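Local coordinates for predicted ATPase involved in replication control, Cdc46/Mcm family (Methanopyrus kandleri AV19, PDB 3F8T), which is a homolog of the MCM replicative helicases, which use ATP to unwind DNA, and may itself bind ATP and single-stranded DNA, at residues A[243-248]-A[344-349]; A[270-275]-A[306-311]. The protein carries 2 engineered substitutions. All coordinates share one frame; numbering follows the deposited sequence.

Following the chain from the N terminus, 243-248 comes first, at the end of strand 242-245 and the start of helix 248-261; 270-275 then leaves strand 266-270. Interaction 2 closes the shorter loop when 306-311 brings strand 303-307 alongside it. Interaction 1 closes the longer one, as 344-349 returns beside the first strand, so interaction 2 is nested within interaction 1. Each contact pairs two strands of one parallel sheet, and the bonds at Ala-345 join the pairs, giving the order 266-270, 303-307, 341-346, 242-245. Ala-345 N and O probably hydrogen-bond to Val-306 O and Leu-309 N, and Glu-310 OE1 of interaction 2 accepts from the backbone N of Asn-347 in interaction 1.

Interaction 1: residues A[243-248]-A[344-349]; sequences LLAGYP and AAINPG
Two side-chain rotations bring Leu-243 and Ile-346 together on one face of the sheet. In Leu-243 a chi1 of 175° turns CG away from the main-chain nitrogen, and CD1 reaches over the neighbouring strand; in Ile-346 a chi1 of -168° puts CG1 opposite the backbone N, leaving CG2 between the N and the carbonyl carbon. There CD1 of Leu-243 touches CG2 of Ile-346 at 3.8 Å and, equally close, CB of Ala-344 at 3.8 Å. The small Ala-344 leaves the leucine room to lean over, and the methyl of Ala-245 packs on the same CG2. Beneath them runs a parallel ladder. Leu-244 N gives a nearly straight bond (174°) to Ala-344 O at 2.8 Å, Leu-244 O takes one from Ile-346 N at 2.9 Å, and Gly-246 N gives a longer one to Ile-346 O, 3.2 Å. Past the strands, Pro-348 CD rests 3.5 Å from Gly-246 O; proline has no N-H, and the ladder stops here. The amide group of Asn-347 crosses the Pro-248 ring, CG of Asn-347 lying 3.9 Å from CG of Pro-248. With an alanine here the amide would be gone, and the Pro-248 ring would probably lose the group packed across its CG and CD. Leu-244 and Ala-345 face helix 248-261 on the other side. Strands 242-245 and 341-346 pair as the central strands of an AAA+ core do; the turn after 242-245 lies where a P-loop would be expected, and Asn-347, just past 341-346, is consistent with sensor 1.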
loop_
_atom_site.group_PDB
_atom_site.type_symbol
_atom_site.label_atom_id
_atom_site.label_comp_id
_atom_site.label_asym_id
_atom_site.label_seq_id
_atom_site.Cartn_x
_atom_site.Cartn_y
_atom_site.Cartn_z
ATOM N N LEU A 243 -2.219 5.570 18.715
ATOM C CA LEU A 243 -1.396 4.903 19.717
ATOM C C LEU A 243 -2.307 4.150 20.685
ATOM O O LEU A 243 -3.149 4.766 21.334
ATOM C CB LEU A 243 -0.575 5.933 20.497
ATOM C CG LEU A 243 0.269 5.427 21.689
ATOM C CD1 LEU A 243 1.235 4.327 21.259
ATOM C CD2 LEU A 243 1.012 6.602 22.338
ATOM N N LEU A 244 -2.131 2.837 20.761
ATOM C CA LEU A 244 -2.787 2.006 21.773
ATOM C C LEU A 244 -1.948 1.982 23.034
ATOM O O LEU A 244 -0.761 1.636 22.990
ATOM C CB LEU A 244 -2.912 0.578 21.277
ATOM C CG LEU A 244 -3.760 0.180 20.088
ATOM C CD1 LEU A 244 -3.943 -1.327 20.149
ATOM C CD2 LEU A 244 -5.109 0.881 20.111
ATOM N N ALA A 245 -2.551 2.347 24.166
ATOM C CA ALA A 245 -1.843 2.276 25.431
ATOM C C ALA A 245 -2.512 1.250 26.342
ATOM O O ALA A 245 -3.583 1.507 26.895
ATOM C CB ALA A 245 -1.793 3.638 26.085
ATOM N N GLY A 246 -1.892 0.078 26.461
ATOM C CA GLY A 246 -2.404 -0.991 27.327
ATOM C C GLY A 246 -1.365 -2.059 27.589
ATOM O O GLY A 246 -0.189 -1.891 27.254
ATOM N N TYR A 247 -1.805 -3.166 28.197
ATOM C CA TYR A 247 -0.930 -4.310 28.479
ATOM C C TYR A 247 -0.437 -4.939 27.184
ATOM O O TYR A 247 -1.186 -4.963 26.203
ATOM C CB TYR A 247 -1.685 -5.355 29.308
ATOM C CG TYR A 247 -1.793 -5.018 30.778
ATOM C CD1 TYR A 247 -2.636 -4.004 31.220
ATOM C CD2 TYR A 247 -1.064 -5.737 31.730
ATOM C CE1 TYR A 247 -2.748 -3.688 32.572
ATOM C CE2 TYR A 247 -1.165 -5.430 33.093
ATOM C CZ TYR A 247 -2.010 -4.402 33.500
ATOM O OH TYR A 247 -2.127 -4.085 34.832
ATOM N N PRO A 248 0.815 -5.456 27.174
ATOM C CA PRO A 248 1.477 -5.984 25.966
ATOM C C PRO A 248 0.694 -7.017 25.167
ATOM O O PRO A 248 0.537 -6.876 23.957
ATOM C CB PRO A 248 2.758 -6.628 26.518
ATOM C CG PRO A 248 3.054 -5.876 27.741
ATOM C CD PRO A 248 1.706 -5.547 28.349
ATOM N N ALA A 344 0.497 2.204 16.539
ATOM C CA ALA A 344 1.539 1.905 17.505
ATOM C C ALA A 344 0.912 1.371 18.791
ATOM O O ALA A 344 -0.279 1.573 19.038
ATOM C CB ALA A 344 2.327 3.129 17.789
ATOM N N ALA A 345 1.717 0.652 19.572
ATOM C CA ALA A 345 1.313 0.182 20.896
ATOM C C ALA A 345 2.407 0.466 21.918
ATOM O O ALA A 345 3.605 0.288 21.642
ATOM C CB ALA A 345 0.978 -1.285 20.847
ATOM N N ILE A 346 1.994 0.900 23.105
ATOM C CA ILE A 346 2.937 1.180 24.187
ATOM C C ILE A 346 2.414 0.598 25.494
ATOM O O ILE A 346 1.205 0.624 25.759
ATOM C CB ILE A 346 3.199 2.697 24.351
ATOM C CG1 ILE A 346 4.394 2.955 25.263
ATOM C CG2 ILE A 346 1.951 3.441 24.887
ATOM C CD1 ILE A 346 5.032 4.332 25.073
ATOM N N ASN A 347 3.334 0.054 26.284
ATOM C CA ASN A 347 2.997 -0.491 27.590
ATOM C C ASN A 347 3.349 0.521 28.658
ATOM O O ASN A 347 4.525 0.671 28.985
ATOM C CB ASN A 347 3.747 -1.799 27.855
ATOM C CG ASN A 347 3.580 -2.294 29.296
ATOM O OD1 ASN A 347 2.757 -1.775 30.052
ATOM N ND2 ASN A 347 4.365 -3.301 29.674
ATOM N N PRO A 348 2.331 1.196 29.225
ATOM C CA PRO A 348 2.549 2.153 30.309
ATOM C C PRO A 348 2.806 1.392 31.614
ATOM O O PRO A 348 3.635 0.474 31.646
ATOM C CB PRO A 348 1.222 2.917 30.370
ATOM C CG PRO A 348 0.205 1.947 29.864
ATOM C CD PRO A 348 0.899 1.038 28.900
ATOM N N GLY A 349 2.106 1.757 32.681
ATOM C CA GLY A 349 2.163 0.970 33.911
ATOM C C GLY A 349 1.614 1.693 35.115
ATOM O O GLY A 349 0.933 2.719 34.987
#

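Interaction 2: residues A[270-275]-A[306-311]; sequences DLRRTE and VDHLEG
Leu-271, His-308 and Arg-272 bring most of the buried surface to this contact. Leu-271 N bonds to Asp-307 O at 2.9 Å, completing the parallel bridge of Asp-270 with Asp-307 just as the chain leaves strand 266-270 for a short 3-10 turn. Its apolar side chain suits the interior: at the tip CD2 meets Leu-309 CD1 at 3.8 Å, and at the base CB lies 4.0 Å from Val-306 CG1. A bend at chi3 (-47°) folds Arg-272 back so that its guanidinium lies on the His-308 ring, the centres 3.7 Å apart and the planes at 17°; a flat imidazole can take it on one face and Asp-307 OD1 over the other. Arg-272 grips Asp-270 side-on in a two-pronged salt bridge, NH2 to OD2 at 2.9 Å and NE to OD1 at 3.0 Å, which fixes how the guanidinium is turned. Arginine fits because its broad plane can stack while its edge makes these bonds. A water accepts from Arg-272 NH1 and donates to Glu-310 OE2. Asp-307, consistent in place with the Walker B aspartate of AAA+ proteins, hydrogen-bonds through OD2 to Ser-252 OG and Tyr-268 OH. Leu-271 also packs on His-316 of helix 314-326, whose Leu-320 touches Val-306 and Leu-309; His-308 reaches Ser-252 of helix 248-261, and strand 341-346 pairs with strand 303-307 along the edge opposite strand 266-270.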
loop_
_atom_site.group_PDB
_atom_site.type_symbol
_atom_site.label_atom_id
_atom_site.label_comp_id
_atom_site.label_asym_id
_atom_site.label_seq_id
_atom_site.Cartn_x
_atom_site.Cartn_y
_atom_site.Cartn_z
ATOM N N ASP A 270 8.068 -5.232 15.872
ATOM C CA ASP A 270 8.336 -4.968 17.280
ATOM C C ASP A 270 9.482 -3.969 17.235
ATOM O O ASP A 270 10.585 -4.332 16.828
ATOM C CB ASP A 270 8.760 -6.274 17.959
ATOM C CG ASP A 270 9.142 -6.098 19.421
ATOM O OD1 ASP A 270 9.455 -4.983 19.875
ATOM O OD2 ASP A 270 9.124 -7.117 20.125
ATOM N N LEU A 271 9.233 -2.720 17.630
ATOM C CA LEU A 271 10.260 -1.672 17.522
ATOM C C LEU A 271 11.572 -2.044 18.233
ATOM O O LEU A 271 12.674 -1.679 17.780
ATOM C CB LEU A 271 9.742 -0.303 17.998
ATOM C CG LEU A 271 10.597 0.896 17.541
ATOM C CD1 LEU A 271 10.565 1.075 16.001
ATOM C CD2 LEU A 271 10.139 2.168 18.209
ATOM N N ARG A 272 11.457 -2.793 19.326
ATOM C CA ARG A 272 12.635 -3.250 20.062
ATOM C C ARG A 272 13.546 -4.168 19.231
ATOM O O ARG A 272 14.747 -4.228 19.493
ATOM C CB ARG A 272 12.212 -3.965 21.348
ATOM C CG ARG A 272 11.371 -3.086 22.276
ATOM C CD ARG A 272 10.676 -3.897 23.362
ATOM N NE ARG A 272 10.020 -5.095 22.834
ATOM C CZ ARG A 272 9.391 -5.995 23.593
ATOM N NH1 ARG A 272 9.330 -5.822 24.912
ATOM N NH2 ARG A 272 8.847 -7.078 23.042
ATOM N N ARG A 273 12.978 -4.869 18.246
ATOM C CA ARG A 273 13.738 -5.783 17.388
ATOM C C ARG A 273 14.057 -5.175 16.014
ATOM O O ARG A 273 14.503 -5.879 15.107
ATOM C CB ARG A 273 12.967 -7.081 17.182
ATOM C CG ARG A 273 12.618 -7.836 18.463
ATOM C CD ARG A 273 11.737 -9.023 18.122
ATOM N NE ARG A 273 11.434 -9.881 19.271
ATOM C CZ ARG A 273 12.219 -10.870 19.711
ATOM N NH1 ARG A 273 13.388 -11.128 19.131
ATOM N NH2 ARG A 273 11.830 -11.605 20.745
ATOM N N THR A 274 13.852 -3.871 15.873
ATOM C CA THR A 274 13.959 -3.219 14.577
ATOM C C THR A 274 15.071 -2.188 14.593
ATOM O O THR A 274 14.994 -1.188 15.317
ATOM C CB THR A 274 12.611 -2.568 14.185
ATOM O OG1 THR A 274 11.575 -3.549 14.304
ATOM C CG2 THR A 274 12.630 -2.049 12.747
ATOM N N GLU A 275 16.120 -2.449 13.816
ATOM C CA GLU A 275 17.181 -1.453 13.626
ATOM C C GLU A 275 16.614 -0.332 12.777
ATOM O O GLU A 275 15.655 -0.543 12.023
ATOM C CB GLU A 275 18.395 -2.075 12.941
ATOM C CG GLU A 275 18.910 -3.323 13.642
ATOM C CD GLU A 275 19.423 -3.020 15.031
ATOM O OE1 GLU A 275 20.343 -2.191 15.159
ATOM O OE2 GLU A 275 18.909 -3.617 15.996
ATOM N N VAL A 306 3.389 -0.714 14.797
ATOM C CA VAL A 306 4.650 -0.491 15.513
ATOM C C VAL A 306 4.437 -0.880 16.967
ATOM O O VAL A 306 3.940 -0.085 17.756
ATOM C CB VAL A 306 5.129 0.977 15.424
ATOM C CG1 VAL A 306 6.470 1.137 16.152
ATOM C CG2 VAL A 306 5.298 1.398 13.961
ATOM N N ASP A 307 4.800 -2.116 17.294
ATOM C CA ASP A 307 4.525 -2.672 18.628
ATOM C C ASP A 307 5.680 -2.322 19.567
ATOM O O ASP A 307 6.822 -2.148 19.126
ATOM C CB ASP A 307 4.356 -4.190 18.545
ATOM C CG ASP A 307 3.480 -4.771 19.680
ATOM O OD1 ASP A 307 3.031 -4.037 20.578
ATOM O OD2 ASP A 307 3.227 -5.990 19.628
ATOM N N HIS A 308 5.371 -2.222 20.857
ATOM C CA HIS A 308 6.365 -1.931 21.899
ATOM C C HIS A 308 7.134 -0.631 21.674
ATOM O O HIS A 308 8.373 -0.626 21.610
ATOM C CB HIS A 308 7.312 -3.125 22.072
ATOM C CG HIS A 308 6.586 -4.429 22.199
ATOM N ND1 HIS A 308 5.848 -4.757 23.311
ATOM C CD2 HIS A 308 6.441 -5.458 21.333
ATOM C CE1 HIS A 308 5.304 -5.950 23.139
ATOM N NE2 HIS A 308 5.638 -6.391 21.941
ATOM N N LEU A 309 6.392 0.465 21.569
ATOM C CA LEU A 309 6.966 1.791 21.355
ATOM C C LEU A 309 7.717 2.351 22.579
ATOM O O LEU A 309 8.490 3.304 22.449
ATOM C CB LEU A 309 5.856 2.768 20.908
ATOM C CG LEU A 309 6.183 4.169 20.368
ATOM C CD1 LEU A 309 7.017 4.097 19.083
ATOM C CD2 LEU A 309 4.885 4.892 20.083
ATOM N N GLU A 310 7.493 1.777 23.767
ATOM C CA GLU A 310 8.126 2.300 24.988
ATOM C C GLU A 310 9.627 2.454 24.812
ATOM O O GLU A 310 10.288 1.539 24.315
ATOM C CB GLU A 310 7.818 1.422 26.215
ATOM C CG GLU A 310 8.290 -0.030 26.110
ATOM C CD GLU A 310 7.230 -0.986 25.575
ATOM O OE1 GLU A 310 6.178 -0.538 25.063
ATOM O OE2 GLU A 310 7.446 -2.213 25.685
ATOM N N GLY A 311 10.138 3.625 25.191
ATOM C CA GLY A 311 11.575 3.928 25.121
ATOM C C GLY A 311 12.117 3.967 23.701
ATOM O O GLY A 311 13.310 3.731 23.476
HETATM O O HOH W 1 9.616 -3.424 26.533
#